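Local coordinates for putative fusidic acid resistance protein (Staphylococcus aureus, PDB 2YB5) that probably binds elongation factor G and clears it from the ribosome, thereby mediating resistance to the antibiotic fusidic acid, at residues A[38-46]-A[58-66]; A[117-126]-A[192-201]. One frame throughout, in Å; residues are numbered along the deposited sequence.

FusC illustrates how two parts of one chain can be built on different contact chemistry. Interaction 1 joins neighbouring helices of the N-terminal helical region, toward the outside of the molecule: apolar branches mesh between the helices, and a salt bridge with two waters forms where Lys38 meets Asp64. Interaction 2, its centre about 29 Å away from that of interaction 1, lies close to the centre of the molecule, where helix 194-200 of the treble-clef zinc finger rests on an edge strand. It buries nearly twice the surface, and an asparagine amide and bridging waters add to aromatic and aliphatic packing, beside a zinc ligand. No element is common to both.

Interaction 1 of 2, residues A[38-46]-A[58-66]; sequences KDFLLNEIN and DFITSIDDV
Phe59 and Ile60 start the packing of the short helix 59-63 against Ile45 and Leu42 of helix 35-50, in the helical region related to elongation factor G-binding proteins; segments 38-46 and 59-63 run nearly antiparallel (152°). In this antiparallel helix pair apolar side chains are in contact, and a salt bridge forms where Lys38 meets Asp64. The CE2 edge of Phe59 meets Ile45 CG2 near the ring plane, while the Phe59 side chain also touches Leu76, Leu77 and Leu80 of helix 70-80; Ile63 CG2 of its own helix covers part of one face.

Ile60 reaches helix 35-50 through CD1. Its CG1 branch stands anti to the carbonyl carbon (chi1 -71°), and a second bend carries CD1 to 3.4 Å from Leu42 O, near Ile45 CG2 and Asn46 CB. Ile45 and Ile60 run past one another in opposite directions, CG2 of the first lying 4.0 Å from CD1 of the second.

Ile63, one turn on, holds CG1 between its backbone N and carbonyl carbon (chi1 64°), which aims CD1 at Ile45; these two side chains meet tip to tip, with 3.7 Å between their CD1 atoms. Leu42 CD2 slides alongside Ile63 CG1. Leu42 also touches Leu22 of helix 9-27, so the apolar packing continues into a third helix.

Asp64, just past the helical turn and at the centre of an inverse gamma turn, brings in the polar contacts. The Asp64 and Lys38 side chains cross at about a right angle, and Leu42 CD1 touches Asp64 OD2 and CG. One water links Lys38 NZ to Asp64 OD2, and another donates to both that oxygen and Asp39 OD1. The direct salt bridge completes the arrangement: Lys38 NZ donates to the syn lone pair of Asp64 OD1 at 2.8 Å.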
# COMPACT_ATOMS: atom_id res chain seq x y z
N LYS A 38 -23.93 -6.54 1.52
CA LYS A 38 -23.56 -6.65 0.11
C LYS A 38 -23.64 -5.31 -0.58
O LYS A 38 -22.72 -4.92 -1.28
CB LYS A 38 -24.44 -7.65 -0.65
CG LYS A 38 -23.96 -7.92 -2.08
CD LYS A 38 -25.02 -8.67 -2.90
CE LYS A 38 -26.10 -7.72 -3.44
NZ LYS A 38 -26.89 -8.33 -4.55
N ASP A 39 -24.75 -4.60 -0.39
CA ASP A 39 -24.91 -3.29 -1.02
C ASP A 39 -23.84 -2.33 -0.46
O ASP A 39 -23.34 -1.49 -1.19
CB ASP A 39 -26.31 -2.71 -0.80
CG ASP A 39 -27.40 -3.50 -1.52
OD1 ASP A 39 -27.12 -4.14 -2.55
OD2 ASP A 39 -28.55 -3.47 -1.04
N PHE A 40 -23.51 -2.48 0.82
CA PHE A 40 -22.47 -1.66 1.42
C PHE A 40 -21.13 -1.83 0.69
O PHE A 40 -20.53 -0.86 0.23
CB PHE A 40 -22.27 -1.96 2.90
CG PHE A 40 -21.10 -1.23 3.51
CD1 PHE A 40 -21.15 0.15 3.70
CD2 PHE A 40 -19.94 -1.91 3.86
CE1 PHE A 40 -20.08 0.83 4.25
CE2 PHE A 40 -18.85 -1.23 4.42
CZ PHE A 40 -18.92 0.14 4.61
N LEU A 41 -20.67 -3.08 0.61
CA LEU A 41 -19.42 -3.43 -0.06
C LEU A 41 -19.41 -2.90 -1.49
O LEU A 41 -18.46 -2.23 -1.91
CB LEU A 41 -19.23 -4.95 -0.08
CG LEU A 41 -18.78 -5.67 1.21
CD1 LEU A 41 -19.28 -5.00 2.45
CD2 LEU A 41 -19.20 -7.12 1.21
N LEU A 42 -20.47 -3.18 -2.23
CA LEU A 42 -20.54 -2.75 -3.63
C LEU A 42 -20.41 -1.23 -3.76
O LEU A 42 -19.64 -0.73 -4.60
CB LEU A 42 -21.82 -3.25 -4.29
CG LEU A 42 -21.91 -4.77 -4.43
CD1 LEU A 42 -23.27 -5.15 -5.02
CD2 LEU A 42 -20.75 -5.30 -5.27
N ASN A 43 -21.13 -0.50 -2.90
CA ASN A 43 -21.06 0.97 -2.92
C ASN A 43 -19.71 1.55 -2.50
O ASN A 43 -19.34 2.62 -2.99
CB ASN A 43 -22.20 1.60 -2.11
CG ASN A 43 -23.46 1.85 -2.95
OD1 ASN A 43 -23.38 2.17 -4.14
ND2 ASN A 43 -24.61 1.71 -2.32
N GLU A 44 -18.99 0.87 -1.60
CA GLU A 44 -17.63 1.29 -1.24
C GLU A 44 -16.68 1.19 -2.43
O GLU A 44 -15.87 2.09 -2.66
CB GLU A 44 -17.07 0.44 -0.09
CG GLU A 44 -17.77 0.65 1.25
CD GLU A 44 -17.45 2.00 1.85
OE1 GLU A 44 -16.27 2.24 2.20
OE2 GLU A 44 -18.39 2.83 1.96
N ILE A 45 -16.78 0.09 -3.17
CA ILE A 45 -15.95 -0.10 -4.35
C ILE A 45 -16.23 0.98 -5.39
O ILE A 45 -15.29 1.58 -5.94
CB ILE A 45 -16.18 -1.49 -4.98
CG1 ILE A 45 -15.70 -2.58 -4.03
CG2 ILE A 45 -15.48 -1.60 -6.35
CD1 ILE A 45 -16.04 -3.98 -4.44
N ASN A 46 -17.51 1.22 -5.64
CA ASN A 46 -17.97 2.21 -6.63
C ASN A 46 -17.54 3.63 -6.29
O ASN A 46 -17.10 4.37 -7.17
CB ASN A 46 -19.50 2.16 -6.75
CG ASN A 46 -20.03 3.02 -7.90
OD1 ASN A 46 -19.60 2.88 -9.05
ND2 ASN A 46 -20.98 3.89 -7.60
N ASP A 58 -20.34 -1.86 -14.31
CA ASP A 58 -19.81 -2.82 -15.26
C ASP A 58 -19.09 -3.89 -14.45
O ASP A 58 -19.53 -5.05 -14.40
CB ASP A 58 -18.83 -2.13 -16.22
CG ASP A 58 -17.75 -3.06 -16.75
OD1 ASP A 58 -18.05 -4.24 -17.05
OD2 ASP A 58 -16.60 -2.61 -16.87
N PHE A 59 -17.99 -3.49 -13.81
CA PHE A 59 -17.27 -4.34 -12.87
C PHE A 59 -18.20 -4.62 -11.69
O PHE A 59 -18.28 -5.75 -11.21
CB PHE A 59 -15.98 -3.65 -12.42
CG PHE A 59 -15.24 -4.36 -11.31
CD1 PHE A 59 -14.60 -5.58 -11.53
CD2 PHE A 59 -15.18 -3.80 -10.04
CE1 PHE A 59 -13.92 -6.23 -10.50
CE2 PHE A 59 -14.49 -4.44 -9.01
CZ PHE A 59 -13.86 -5.65 -9.24
N ILE A 60 -18.92 -3.57 -11.26
CA ILE A 60 -19.91 -3.70 -10.19
C ILE A 60 -20.94 -4.76 -10.54
O ILE A 60 -21.22 -5.64 -9.73
CB ILE A 60 -20.63 -2.35 -9.91
CG1 ILE A 60 -19.69 -1.35 -9.23
CG2 ILE A 60 -21.86 -2.56 -9.05
CD1 ILE A 60 -19.21 -1.75 -7.83
N THR A 61 -21.49 -4.68 -11.75
CA THR A 61 -22.45 -5.68 -12.23
C THR A 61 -21.82 -7.07 -12.25
O THR A 61 -22.40 -8.03 -11.76
CB THR A 61 -23.00 -5.32 -13.64
OG1 THR A 61 -23.96 -4.26 -13.53
CG2 THR A 61 -23.66 -6.54 -14.30
N SER A 62 -20.62 -7.16 -12.80
CA SER A 62 -19.89 -8.42 -12.87
C SER A 62 -19.66 -9.09 -11.51
O SER A 62 -19.86 -10.30 -11.39
CB SER A 62 -18.55 -8.21 -13.57
OG SER A 62 -17.97 -9.45 -13.91
N ILE A 63 -19.26 -8.31 -10.49
CA ILE A 63 -18.99 -8.86 -9.14
C ILE A 63 -20.25 -9.11 -8.29
O ILE A 63 -20.20 -9.87 -7.31
CB ILE A 63 -17.99 -7.99 -8.31
CG1 ILE A 63 -18.56 -6.60 -8.01
CG2 ILE A 63 -16.64 -7.87 -9.03
CD1 ILE A 63 -17.56 -5.66 -7.37
N ASP A 64 -21.36 -8.48 -8.64
CA ASP A 64 -22.63 -8.69 -7.94
C ASP A 64 -23.22 -10.05 -8.34
O ASP A 64 -24.26 -10.11 -8.98
CB ASP A 64 -23.60 -7.55 -8.26
CG ASP A 64 -24.81 -7.54 -7.35
OD1 ASP A 64 -24.99 -8.48 -6.57
OD2 ASP A 64 -25.59 -6.57 -7.43
N ASP A 65 -22.55 -11.12 -7.94
CA ASP A 65 -22.87 -12.47 -8.38
C ASP A 65 -22.42 -13.47 -7.32
O ASP A 65 -21.23 -13.73 -7.18
CB ASP A 65 -22.17 -12.77 -9.72
CG ASP A 65 -22.61 -14.09 -10.34
OD1 ASP A 65 -22.43 -15.16 -9.71
OD2 ASP A 65 -23.14 -14.07 -11.48
N VAL A 66 -23.39 -14.04 -6.59
CA VAL A 66 -23.11 -14.99 -5.50
C VAL A 66 -22.24 -16.19 -5.89
O VAL A 66 -21.69 -16.87 -5.02
CB VAL A 66 -24.43 -15.53 -4.86
CG1 VAL A 66 -25.16 -14.43 -4.12
CG2 VAL A 66 -25.33 -16.17 -5.92
O HOH W 1 -28.04 -6.67 -6.76
O HOH W 2 -26.78 -4.74 -5.54

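Interaction 2 of 2, residues A[117-126]-A[192-201]; sequences EISYLGWNDN and YDSFKCNQNL. With ZN (zinc ion), chain C.
The treble-clef zinc finger is the setting here: helix 194-200 carries the zinc ligand Cys197 and lies against the edge strand 121-125 and the residues leading into it. Asn198 ties the two segments together. Its OD1 accepts from Ser119 N at 2.7 Å. Tyr120 N reaches the same oxygen from the same face of the amide plane, along the straighter bond (165°). The amide nitrogen ND2 turns back to Ser194 O in its own helix and adds a weak bond to Tyr120 O. It also sits 3.5 Å above the centre of the Tyr120 ring. With CG between its backbone N and carbonyl carbon (chi1 76°), Tyr120 brings that ring over the amide, while Cys197 SG and Leu201 CD2 approach its edge in plane.

Toward the start of the helix, Gly122 lies close against Ser194 CB, and the Phe195 ring rests by Gly122 O and the CD1 branch of Leu121, with Ile118 CG2 near its CD1. Asn124 ND2 gives Tyr192 O a 3.3 Å bond, nearly straight, and hangs over the rim of one face of the Tyr192 ring; Lys131 also donates to Tyr192 O, to Asn124 OD1 and to Ser194 OG. Waters bridge the segments: one joins Glu117 O to Phe195 O, another Gly122 O to Ser194 N, a third Tyr120 OH to Ser194 OG.

Cys197 SG binds the zinc at 2.4 Å beside Cys158, Cys161 and Cys191. The amide of Asn198, gripped at both ends by backbone groups, is thereby fixed in its rotation, and the helix that supplies one of four zinc thiolates is tied to the residues leading into the edge strand.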
# COMPACT_ATOMS: atom_id res chain seq x y z
N GLU A 117 2.25 -1.42 -7.73
CA GLU A 117 2.15 -2.21 -6.51
C GLU A 117 2.72 -1.52 -5.28
O GLU A 117 2.72 -2.11 -4.19
CB GLU A 117 2.88 -3.54 -6.67
CG GLU A 117 2.38 -4.40 -7.81
CD GLU A 117 2.94 -5.80 -7.72
OE1 GLU A 117 4.17 -5.92 -7.53
OE2 GLU A 117 2.15 -6.76 -7.82
N ILE A 118 3.16 -0.28 -5.43
CA ILE A 118 3.69 0.45 -4.28
C ILE A 118 3.06 1.83 -4.11
O ILE A 118 2.87 2.57 -5.08
CB ILE A 118 5.23 0.55 -4.29
CG1 ILE A 118 5.76 1.04 -5.63
CG2 ILE A 118 5.87 -0.78 -3.92
CD1 ILE A 118 7.23 1.47 -5.54
N SER A 119 2.71 2.12 -2.87
CA SER A 119 2.29 3.44 -2.44
C SER A 119 3.50 4.18 -1.90
O SER A 119 3.54 5.41 -1.89
CB SER A 119 1.23 3.33 -1.36
OG SER A 119 0.04 2.78 -1.90
N TYR A 120 4.48 3.44 -1.40
CA TYR A 120 5.74 4.03 -1.02
C TYR A 120 6.91 3.12 -1.38
O TYR A 120 6.77 1.90 -1.42
CB TYR A 120 5.74 4.36 0.48
CG TYR A 120 5.91 3.20 1.41
CD1 TYR A 120 7.17 2.74 1.77
CD2 TYR A 120 4.80 2.58 1.99
CE1 TYR A 120 7.33 1.67 2.66
CE2 TYR A 120 4.94 1.52 2.86
CZ TYR A 120 6.20 1.08 3.20
OH TYR A 120 6.34 0.04 4.09
N LEU A 121 8.06 3.72 -1.62
CA LEU A 121 9.25 2.97 -2.00
C LEU A 121 10.15 2.76 -0.80
O LEU A 121 10.77 3.72 -0.29
CB LEU A 121 10.01 3.71 -3.10
CG LEU A 121 11.23 2.98 -3.65
CD1 LEU A 121 10.86 1.55 -4.07
CD2 LEU A 121 11.81 3.77 -4.80
N GLY A 122 10.24 1.51 -0.35
CA GLY A 122 11.04 1.16 0.81
C GLY A 122 12.08 0.14 0.43
O GLY A 122 11.73 -0.91 -0.12
N TRP A 123 13.34 0.44 0.71
CA TRP A 123 14.43 -0.47 0.38
C TRP A 123 15.52 -0.45 1.42
O TRP A 123 15.77 0.57 2.08
CB TRP A 123 15.04 -0.17 -0.99
CG TRP A 123 15.91 1.08 -1.10
CD1 TRP A 123 17.29 1.13 -1.15
CD2 TRP A 123 15.46 2.44 -1.25
NE1 TRP A 123 17.71 2.44 -1.31
CE2 TRP A 123 16.61 3.26 -1.37
CE3 TRP A 123 14.20 3.05 -1.27
CZ2 TRP A 123 16.53 4.64 -1.50
CZ3 TRP A 123 14.13 4.43 -1.43
CH2 TRP A 123 15.28 5.20 -1.52
N ASN A 124 16.19 -1.59 1.55
CA ASN A 124 17.15 -1.79 2.61
C ASN A 124 18.59 -1.68 2.10
O ASN A 124 18.90 -2.09 0.97
CB ASN A 124 16.91 -3.15 3.30
CG ASN A 124 15.53 -3.24 3.96
OD1 ASN A 124 14.89 -2.22 4.26
ND2 ASN A 124 15.05 -4.47 4.17
N ASP A 125 19.44 -1.07 2.92
CA ASP A 125 20.88 -1.14 2.73
C ASP A 125 21.45 -1.94 3.90
O ASP A 125 21.77 -1.39 4.95
CB ASP A 125 21.49 0.26 2.68
CG ASP A 125 23.00 0.24 2.46
OD1 ASP A 125 23.54 -0.82 2.07
OD2 ASP A 125 23.65 1.29 2.68
N ASN A 126 21.55 -3.26 3.70
CA ASN A 126 22.06 -4.19 4.70
C ASN A 126 23.48 -3.90 5.20
O ASN A 126 23.84 -4.33 6.29
CB ASN A 126 22.01 -5.63 4.15
CG ASN A 126 20.59 -6.10 3.78
OD1 ASN A 126 20.43 -7.15 3.15
ND2 ASN A 126 19.58 -5.33 4.17
N TYR A 192 9.68 -5.74 7.58
CA TYR A 192 11.05 -5.73 7.10
C TYR A 192 11.09 -5.52 5.58
O TYR A 192 11.92 -4.77 5.07
CB TYR A 192 11.74 -7.05 7.43
CG TYR A 192 13.22 -6.98 7.17
CD1 TYR A 192 14.05 -6.27 8.03
CD2 TYR A 192 13.79 -7.58 6.04
CE1 TYR A 192 15.41 -6.17 7.79
CE2 TYR A 192 15.15 -7.49 5.81
CZ TYR A 192 15.95 -6.77 6.69
OH TYR A 192 17.31 -6.67 6.49
N ASP A 193 10.19 -6.21 4.90
CA ASP A 193 10.05 -6.14 3.45
C ASP A 193 8.92 -5.16 3.08
O ASP A 193 7.75 -5.48 3.21
CB ASP A 193 9.74 -7.55 2.92
CG ASP A 193 9.50 -7.58 1.44
OD1 ASP A 193 9.67 -6.55 0.76
OD2 ASP A 193 9.12 -8.65 0.94
N SER A 194 9.31 -3.96 2.64
CA SER A 194 8.36 -2.91 2.32
C SER A 194 7.47 -3.26 1.12
O SER A 194 6.37 -2.72 0.99
CB SER A 194 9.10 -1.60 2.06
OG SER A 194 9.83 -1.21 3.22
N PHE A 195 7.93 -4.17 0.27
CA PHE A 195 7.11 -4.60 -0.87
C PHE A 195 5.93 -5.44 -0.42
O PHE A 195 4.82 -5.26 -0.92
CB PHE A 195 7.98 -5.28 -1.92
CG PHE A 195 9.04 -4.35 -2.46
CD1 PHE A 195 8.73 -3.47 -3.48
CD2 PHE A 195 10.29 -4.28 -1.86
CE1 PHE A 195 9.69 -2.57 -3.95
CE2 PHE A 195 11.25 -3.38 -2.32
CZ PHE A 195 10.94 -2.52 -3.37
N LYS A 196 6.14 -6.31 0.57
CA LYS A 196 5.04 -7.03 1.20
C LYS A 196 4.09 -6.06 1.92
O LYS A 196 2.87 -6.16 1.78
CB LYS A 196 5.57 -8.06 2.19
CG LYS A 196 4.48 -8.95 2.80
CD LYS A 196 4.94 -9.59 4.11
CE LYS A 196 3.84 -10.49 4.68
NZ LYS A 196 4.15 -10.99 6.05
N CYS A 197 4.66 -5.13 2.69
CA CYS A 197 3.91 -4.03 3.32
C CYS A 197 2.98 -3.30 2.34
O CYS A 197 1.80 -3.07 2.63
CB CYS A 197 4.88 -2.99 3.90
SG CYS A 197 4.12 -1.76 4.98
N ASN A 198 3.52 -2.95 1.18
CA ASN A 198 2.76 -2.22 0.15
C ASN A 198 1.61 -3.02 -0.46
O ASN A 198 0.66 -2.42 -0.96
CB ASN A 198 3.69 -1.71 -0.94
CG ASN A 198 4.31 -0.38 -0.58
OD1 ASN A 198 3.69 0.67 -0.76
ND2 ASN A 198 5.55 -0.41 -0.05
N GLN A 199 1.69 -4.35 -0.40
CA GLN A 199 0.56 -5.23 -0.76
C GLN A 199 -0.55 -5.17 0.28
O GLN A 199 -1.71 -5.41 -0.04
CB GLN A 199 1.02 -6.69 -0.93
CG GLN A 199 2.01 -6.94 -2.07
CD GLN A 199 1.40 -6.71 -3.43
OE1 GLN A 199 0.96 -5.61 -3.76
NE2 GLN A 199 1.35 -7.77 -4.25
N ASN A 200 -0.20 -4.85 1.53
CA ASN A 200 -1.17 -4.76 2.62
C ASN A 200 -1.71 -3.34 2.84
O ASN A 200 -2.76 -3.17 3.47
CB ASN A 200 -0.53 -5.20 3.94
CG ASN A 200 0.18 -6.55 3.85
OD1 ASN A 200 -0.14 -7.40 2.99
ND2 ASN A 200 1.17 -6.76 4.75
N LEU A 201 -0.99 -2.33 2.39
CA LEU A 201 -1.29 -0.96 2.79
C LEU A 201 -2.50 -0.40 2.04
O LEU A 201 -2.43 -0.14 0.83
CB LEU A 201 -0.07 -0.05 2.56
CG LEU A 201 -0.24 1.44 2.88
CD1 LEU A 201 -0.67 1.66 4.33
CD2 LEU A 201 1.06 2.21 2.56
ZN ZN C . 3.62 -3.28 6.81
O HOH W 3 4.55 -4.24 -3.37
O HOH W 4 -0.41 0.23 -0.98
O HOH W 5 8.61 -1.18 5.52
O HOH W 6 12.04 -3.23 1.71